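Long-range contact in cellulase IBT99 (Metagenomes, PDB 6WBT), which probably hydrolyses 6-phospho-alpha-glucosides as a family 4 glycosidase that uses NAD and a manganese ion: residues A[218-230]-A[248-262]. Sequence-based numbering, arbitrary orientation.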
loop_
_atom_site.group_PDB
_atom_site.type_symbol
_atom_site.label_atom_id
_atom_site.label_comp_id
_atom_site.label_asym_id
_atom_site.label_seq_id
_atom_site.Cartn_x
_atom_site.Cartn_y
_atom_site.Cartn_z
ATOM N N LYS A 218 -22.392 20.615 -18.676
ATOM C CA LYS A 218 -23.699 20.845 -19.281
ATOM C C LYS A 218 -24.708 19.795 -18.829
ATOM O O LYS A 218 -25.890 20.103 -18.637
ATOM C CB LYS A 218 -23.582 20.852 -20.804
ATOM C CG LYS A 218 -24.815 21.381 -21.518
ATOM C CD LYS A 218 -24.759 21.091 -23.011
ATOM C CE LYS A 218 -23.434 21.526 -23.616
ATOM N NZ LYS A 218 -23.192 22.984 -23.440
ATOM N N LEU A 219 -24.259 18.550 -18.656
ATOM C CA LEU A 219 -25.164 17.487 -18.233
ATOM C C LEU A 219 -25.614 17.684 -16.791
ATOM O O LEU A 219 -26.810 17.594 -16.487
ATOM C CB LEU A 219 -24.492 16.126 -18.409
ATOM C CG LEU A 219 -24.580 15.539 -19.817
ATOM C CD1 LEU A 219 -23.664 14.340 -19.956
ATOM C CD2 LEU A 219 -26.018 15.156 -20.131
ATOM N N LYS A 220 -24.671 17.959 -15.887
ATOM C CA LYS A 220 -25.034 18.157 -14.489
ATOM C C LYS A 220 -25.885 19.405 -14.288
ATOM O O LYS A 220 -26.551 19.523 -13.256
ATOM C CB LYS A 220 -23.775 18.216 -13.619
ATOM C CG LYS A 220 -22.823 19.353 -13.943
ATOM C CD LYS A 220 -21.381 18.964 -13.638
ATOM C CE LYS A 220 -21.225 18.413 -12.232
ATOM N NZ LYS A 220 -19.815 18.028 -11.946
ATOM N N GLU A 221 -25.887 20.328 -15.251
ATOM C CA GLU A 221 -26.820 21.449 -15.195
ATOM C C GLU A 221 -28.255 20.975 -15.399
ATOM O O GLU A 221 -29.180 21.475 -14.748
ATOM C CB GLU A 221 -26.452 22.493 -16.248
ATOM C CG GLU A 221 -27.355 23.714 -16.240
ATOM C CD GLU A 221 -27.557 24.303 -17.621
ATOM O OE1 GLU A 221 -27.328 23.584 -18.616
ATOM O OE2 GLU A 221 -27.947 25.486 -17.710
ATOM N N HIS A 222 -28.455 20.009 -16.298
ATOM C CA HIS A 222 -29.789 19.485 -16.564
ATOM C C HIS A 222 -30.215 18.470 -15.510
ATOM O O HIS A 222 -31.389 18.430 -15.124
ATOM C CB HIS A 222 -29.833 18.850 -17.954
ATOM C CG HIS A 222 -31.133 18.182 -18.277
ATOM N ND1 HIS A 222 -32.114 18.790 -19.030
ATOM C CD2 HIS A 222 -31.613 16.957 -17.956
ATOM C CE1 HIS A 222 -33.142 17.970 -19.158
ATOM N NE2 HIS A 222 -32.864 16.850 -18.514
ATOM N N VAL A 223 -29.281 17.642 -15.040
ATOM C CA VAL A 223 -29.634 16.579 -14.103
ATOM C C VAL A 223 -30.035 17.159 -12.752
ATOM O O VAL A 223 -30.933 16.638 -12.081
ATOM C CB VAL A 223 -28.473 15.577 -13.974
ATOM C CG1 VAL A 223 -28.802 14.502 -12.952
ATOM C CG2 VAL A 223 -28.167 14.950 -15.324
ATOM N N ARG A 224 -29.391 18.252 -12.335
ATOM C CA ARG A 224 -29.707 18.851 -11.042
ATOM C C ARG A 224 -31.126 19.400 -10.983
ATOM O O ARG A 224 -31.670 19.559 -9.884
ATOM C CB ARG A 224 -28.705 19.960 -10.721
ATOM C CG ARG A 224 -27.360 19.453 -10.230
ATOM C CD ARG A 224 -26.318 20.556 -10.251
ATOM N NE ARG A 224 -24.978 20.047 -9.977
ATOM C CZ ARG A 224 -23.861 20.731 -10.201
ATOM N NH1 ARG A 224 -23.921 21.953 -10.711
ATOM N NH2 ARG A 224 -22.684 20.192 -9.921
ATOM N N LYS A 225 -31.742 19.686 -12.128
ATOM C CA LYS A 225 -33.093 20.233 -12.167
ATOM C C LYS A 225 -34.144 19.214 -12.585
ATOM O O LYS A 225 -35.252 19.220 -12.040
ATOM C CB LYS A 225 -33.145 21.441 -13.108
ATOM C CG LYS A 225 -32.631 22.726 -12.477
ATOM C CD LYS A 225 -31.561 23.396 -13.326
ATOM C CE LYS A 225 -32.132 23.945 -14.622
ATOM N NZ LYS A 225 -31.105 24.707 -15.387
ATOM N N TYR A 226 -33.829 18.331 -13.532
ATOM C CA TYR A 226 -34.791 17.352 -14.020
ATOM C C TYR A 226 -34.321 15.912 -13.875
ATOM O O TYR A 226 -35.064 14.995 -14.246
ATOM C CB TYR A 226 -35.127 17.621 -15.493
ATOM C CG TYR A 226 -35.323 19.081 -15.828
ATOM C CD1 TYR A 226 -36.451 19.768 -15.401
ATOM C CD2 TYR A 226 -34.381 19.770 -16.580
ATOM C CE1 TYR A 226 -36.632 21.103 -15.709
ATOM C CE2 TYR A 226 -34.554 21.103 -16.894
ATOM C CZ TYR A 226 -35.681 21.765 -16.456
ATOM O OH TYR A 226 -35.856 23.094 -16.767
ATOM N N GLY A 227 -33.121 15.682 -13.350
ATOM C CA GLY A 227 -32.615 14.327 -13.297
ATOM C C GLY A 227 -32.163 13.859 -14.672
ATOM O O GLY A 227 -31.872 14.649 -15.575
ATOM N N TYR A 228 -32.114 12.537 -14.823
ATOM C CA TYR A 228 -31.763 11.914 -16.091
ATOM C C TYR A 228 -32.938 11.841 -17.060
ATOM O O TYR A 228 -32.893 11.056 -18.014
ATOM C CB TYR A 228 -31.195 10.514 -15.847
ATOM C CG TYR A 228 -29.812 10.514 -15.235
ATOM C CD1 TYR A 228 -28.828 11.378 -15.698
ATOM C CD2 TYR A 228 -29.492 9.655 -14.192
ATOM C CE1 TYR A 228 -27.562 11.382 -15.142
ATOM C CE2 TYR A 228 -28.230 9.652 -13.629
ATOM C CZ TYR A 228 -27.269 10.518 -14.108
ATOM O OH TYR A 228 -26.010 10.519 -13.552
ATOM N N VAL A 229 -33.979 12.639 -16.841
ATOM C CA VAL A 229 -35.179 12.632 -17.667
ATOM C C VAL A 229 -35.195 13.893 -18.517
ATOM O O VAL A 229 -35.079 15.008 -17.992
ATOM C CB VAL A 229 -36.454 12.534 -16.811
ATOM C CG1 VAL A 229 -37.672 12.919 -17.630
ATOM C CG2 VAL A 229 -36.612 11.127 -16.260
ATOM N N SER A 230 -35.335 13.716 -19.826
ATOM C CA SER A 230 -35.543 14.809 -20.762
ATOM C C SER A 230 -36.892 14.630 -21.445
ATOM O O SER A 230 -37.568 13.610 -21.284
ATOM C CB SER A 230 -34.417 14.872 -21.803
ATOM O OG SER A 230 -34.399 13.705 -22.605
ATOM N N PHE A 248 -35.170 7.841 -12.425
ATOM C CA PHE A 248 -34.237 8.768 -13.059
ATOM C C PHE A 248 -34.365 10.177 -12.490
ATOM O O PHE A 248 -33.363 10.893 -12.388
ATOM C CB PHE A 248 -34.458 8.791 -14.570
ATOM C CG PHE A 248 -33.960 7.565 -15.278
ATOM C CD1 PHE A 248 -32.891 6.841 -14.777
ATOM C CD2 PHE A 248 -34.564 7.135 -16.449
ATOM C CE1 PHE A 248 -32.434 5.711 -15.432
ATOM C CE2 PHE A 248 -34.112 6.010 -17.106
ATOM C CZ PHE A 248 -33.045 5.295 -16.598
ATOM N N LYS A 249 -35.577 10.589 -12.120
ATOM C CA LYS A 249 -35.800 11.940 -11.620
ATOM C C LYS A 249 -35.313 12.131 -10.188
ATOM O O LYS A 249 -35.194 13.278 -9.740
ATOM C CB LYS A 249 -37.287 12.290 -11.721
ATOM C CG LYS A 249 -37.577 13.784 -11.748
ATOM C CD LYS A 249 -39.051 14.057 -11.994
ATOM C CE LYS A 249 -39.486 13.571 -13.369
ATOM N NZ LYS A 249 -38.779 14.285 -14.469
ATOM N N ASN A 250 -35.027 11.049 -9.462
ATOM C CA ASN A 250 -34.481 11.168 -8.116
ATOM C C ASN A 250 -33.012 11.565 -8.109
ATOM O O ASN A 250 -32.503 11.982 -7.063
ATOM C CB ASN A 250 -34.658 9.854 -7.351
ATOM C CG ASN A 250 -35.876 9.863 -6.449
ATOM O OD1 ASN A 250 -36.955 9.423 -6.839
ATOM N ND2 ASN A 250 -35.707 10.371 -5.233
ATOM N N SER A 251 -32.320 11.446 -9.245
ATOM C CA SER A 251 -30.915 11.823 -9.317
ATOM C C SER A 251 -30.700 13.326 -9.200
ATOM O O SER A 251 -29.554 13.757 -9.033
ATOM C CB SER A 251 -30.302 11.315 -10.624
ATOM O OG SER A 251 -30.402 9.906 -10.722
ATOM N N ALA A 252 -31.766 14.127 -9.285
ATOM C CA ALA A 252 -31.621 15.574 -9.161
ATOM C C ALA A 252 -31.169 15.966 -7.761
ATOM O O ALA A 252 -30.317 16.849 -7.602
ATOM C CB ALA A 252 -32.939 16.263 -9.515
ATOM N N LEU A 253 -31.727 15.322 -6.735
ATOM C CA LEU A 253 -31.339 15.640 -5.365
ATOM C C LEU A 253 -29.908 15.202 -5.080
ATOM O O LEU A 253 -29.147 15.933 -4.435
ATOM C CB LEU A 253 -32.306 14.985 -4.375
ATOM C CG LEU A 253 -33.696 15.603 -4.191
ATOM C CD1 LEU A 253 -33.593 17.108 -3.981
ATOM C CD2 LEU A 253 -34.633 15.274 -5.349
ATOM N N ILE A 254 -29.523 14.016 -5.554
ATOM C CA ILE A 254 -28.176 13.516 -5.295
ATOM C C ILE A 254 -27.140 14.347 -6.044
ATOM O O ILE A 254 -26.074 14.665 -5.505
ATOM C CB ILE A 254 -28.083 12.023 -5.660
ATOM C CG1 ILE A 254 -29.073 11.211 -4.822
ATOM C CG2 ILE A 254 -26.666 11.509 -5.459
ATOM C CD1 ILE A 254 -29.035 9.725 -5.097
ATOM N N SER A 255 -27.438 14.717 -7.291
ATOM C CA SER A 255 -26.512 15.530 -8.070
ATOM C C SER A 255 -26.450 16.976 -7.595
ATOM O O SER A 255 -25.546 17.707 -8.011
ATOM C CB SER A 255 -26.894 15.490 -9.551
ATOM O OG SER A 255 -28.217 15.954 -9.750
ATOM N N SER A 256 -27.382 17.405 -6.744
ATOM C CA SER A 256 -27.364 18.762 -6.212
ATOM C C SER A 256 -26.635 18.861 -4.880
ATOM O O SER A 256 -26.027 19.899 -4.592
ATOM C CB SER A 256 -28.792 19.287 -6.051
ATOM O OG SER A 256 -29.459 19.348 -7.299
HETATM N N MSE A 257 -26.682 17.814 -4.065
HETATM C CA MSE A 257 -26.024 17.822 -2.763
HETATM C C MSE A 257 -24.533 17.530 -2.901
HETATM O O MSE A 257 -23.707 18.130 -2.214
HETATM C CB MSE A 257 -26.680 16.804 -1.828
HETATM C CG MSE A 257 -28.166 17.041 -1.608
HETATM SE SE MSE A 257 -29.053 15.592 -0.648
HETATM C CE MSE A 257 -28.226 15.830 1.099
ATOM N N PHE A 258 -24.197 16.605 -3.797
ATOM C CA PHE A 258 -22.816 16.216 -4.067
ATOM C C PHE A 258 -22.513 16.566 -5.517
ATOM O O PHE A 258 -23.009 15.905 -6.437
ATOM C CB PHE A 258 -22.607 14.729 -3.785
ATOM C CG PHE A 258 -23.242 14.264 -2.504
ATOM C CD1 PHE A 258 -22.667 14.565 -1.281
ATOM C CD2 PHE A 258 -24.418 13.533 -2.524
ATOM C CE1 PHE A 258 -23.252 14.144 -0.100
ATOM C CE2 PHE A 258 -25.008 13.107 -1.347
ATOM C CZ PHE A 258 -24.424 13.413 -0.134
ATOM N N THR A 259 -21.699 17.601 -5.719
ATOM C CA THR A 259 -21.540 18.239 -7.019
ATOM C C THR A 259 -20.277 17.812 -7.758
ATOM O O THR A 259 -19.956 18.398 -8.796
ATOM C CB THR A 259 -21.545 19.760 -6.853
ATOM O OG1 THR A 259 -20.422 20.158 -6.056
ATOM C CG2 THR A 259 -22.827 20.215 -6.173
ATOM N N ASP A 260 -19.554 16.811 -7.255
ATOM C CA ASP A 260 -18.328 16.386 -7.924
ATOM C C ASP A 260 -18.636 15.649 -9.222
ATOM O O ASP A 260 -18.184 16.048 -10.301
ATOM C CB ASP A 260 -17.495 15.505 -6.990
ATOM C CG ASP A 260 -16.897 16.280 -5.834
ATOM O OD1 ASP A 260 -16.376 17.392 -6.066
ATOM O OD2 ASP A 260 -16.948 15.778 -4.692
ATOM N N TYR A 261 -19.407 14.567 -9.138
ATOM C CA TYR A 261 -19.653 13.689 -10.271
ATOM C C TYR A 261 -21.151 13.527 -10.487
ATOM O O TYR A 261 -21.971 13.878 -9.635
ATOM C CB TYR A 261 -19.004 12.314 -10.057
ATOM C CG TYR A 261 -17.596 12.371 -9.507
ATOM C CD1 TYR A 261 -16.635 13.191 -10.082
ATOM C CD2 TYR A 261 -17.232 11.610 -8.404
ATOM C CE1 TYR A 261 -15.348 13.248 -9.578
ATOM C CE2 TYR A 261 -15.949 11.660 -7.893
ATOM C CZ TYR A 261 -15.012 12.481 -8.483
ATOM O OH TYR A 261 -13.733 12.533 -7.978
ATOM N N LEU A 262 -21.500 12.988 -11.651
ATOM C CA LEU A 262 -22.876 12.592 -11.920
ATOM C C LEU A 262 -23.115 11.200 -11.347
ATOM O O LEU A 262 -22.407 10.259 -11.721
ATOM C CB LEU A 262 -23.157 12.606 -13.416
ATOM C CG LEU A 262 -23.343 13.995 -14.028
ATOM C CD1 LEU A 262 -23.363 13.919 -15.545
ATOM C CD2 LEU A 262 -24.624 14.625 -13.506
#
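Arg224 lies across the C-terminal part of helix 251-257, and its NE donates to Ser255 O (3.1 Å, N-H...O 146°) from above the carbonyl plane. The chain runs extended from CG to NE, which carries NH2 on to Thr259 CB, the two side chains crossing at about a right angle; Thr259 OG1 bonds Glu406 of the second subunit. With an alanine here, Ser255 O would probably lose this donor and a gap would open beside Thr259. One turn earlier, Lys220 bends at chi3 and NZ bridges two successive carbonyls, Asp260 O (3.0 Å) and Thr259 O (3.2 Å), while its CG covers one face of the Arg224 guanidinium. Between the helices, Ala252 CA makes a CA-H...O contact with Val223 O (3.2 Å). Val223 CG1 touches Ser255 OG, which is turned back to bond Ser251 O. Leu262 CD2 fits against Lys220 and Val223, its CD1 against Leu219 CB. At the other end a type II' turn, with Gly227 at positive phi, brings Tyr228 N to Phe248 O (3.2 Å, 164°); Tyr228 OH reaches Pro263 O. This is helix-helix packing within the family 4 C-terminal domain: helices 218-226 and 251-257 cross at -124°, their axes 6.8 Å apart. Helix 173-184 packs on Leu219, Tyr228 and Phe248, and beyond helix 251-257 the chain enters strand 262-263, where Leu262 pairs antiparallel with Phe205 of strand 202-210.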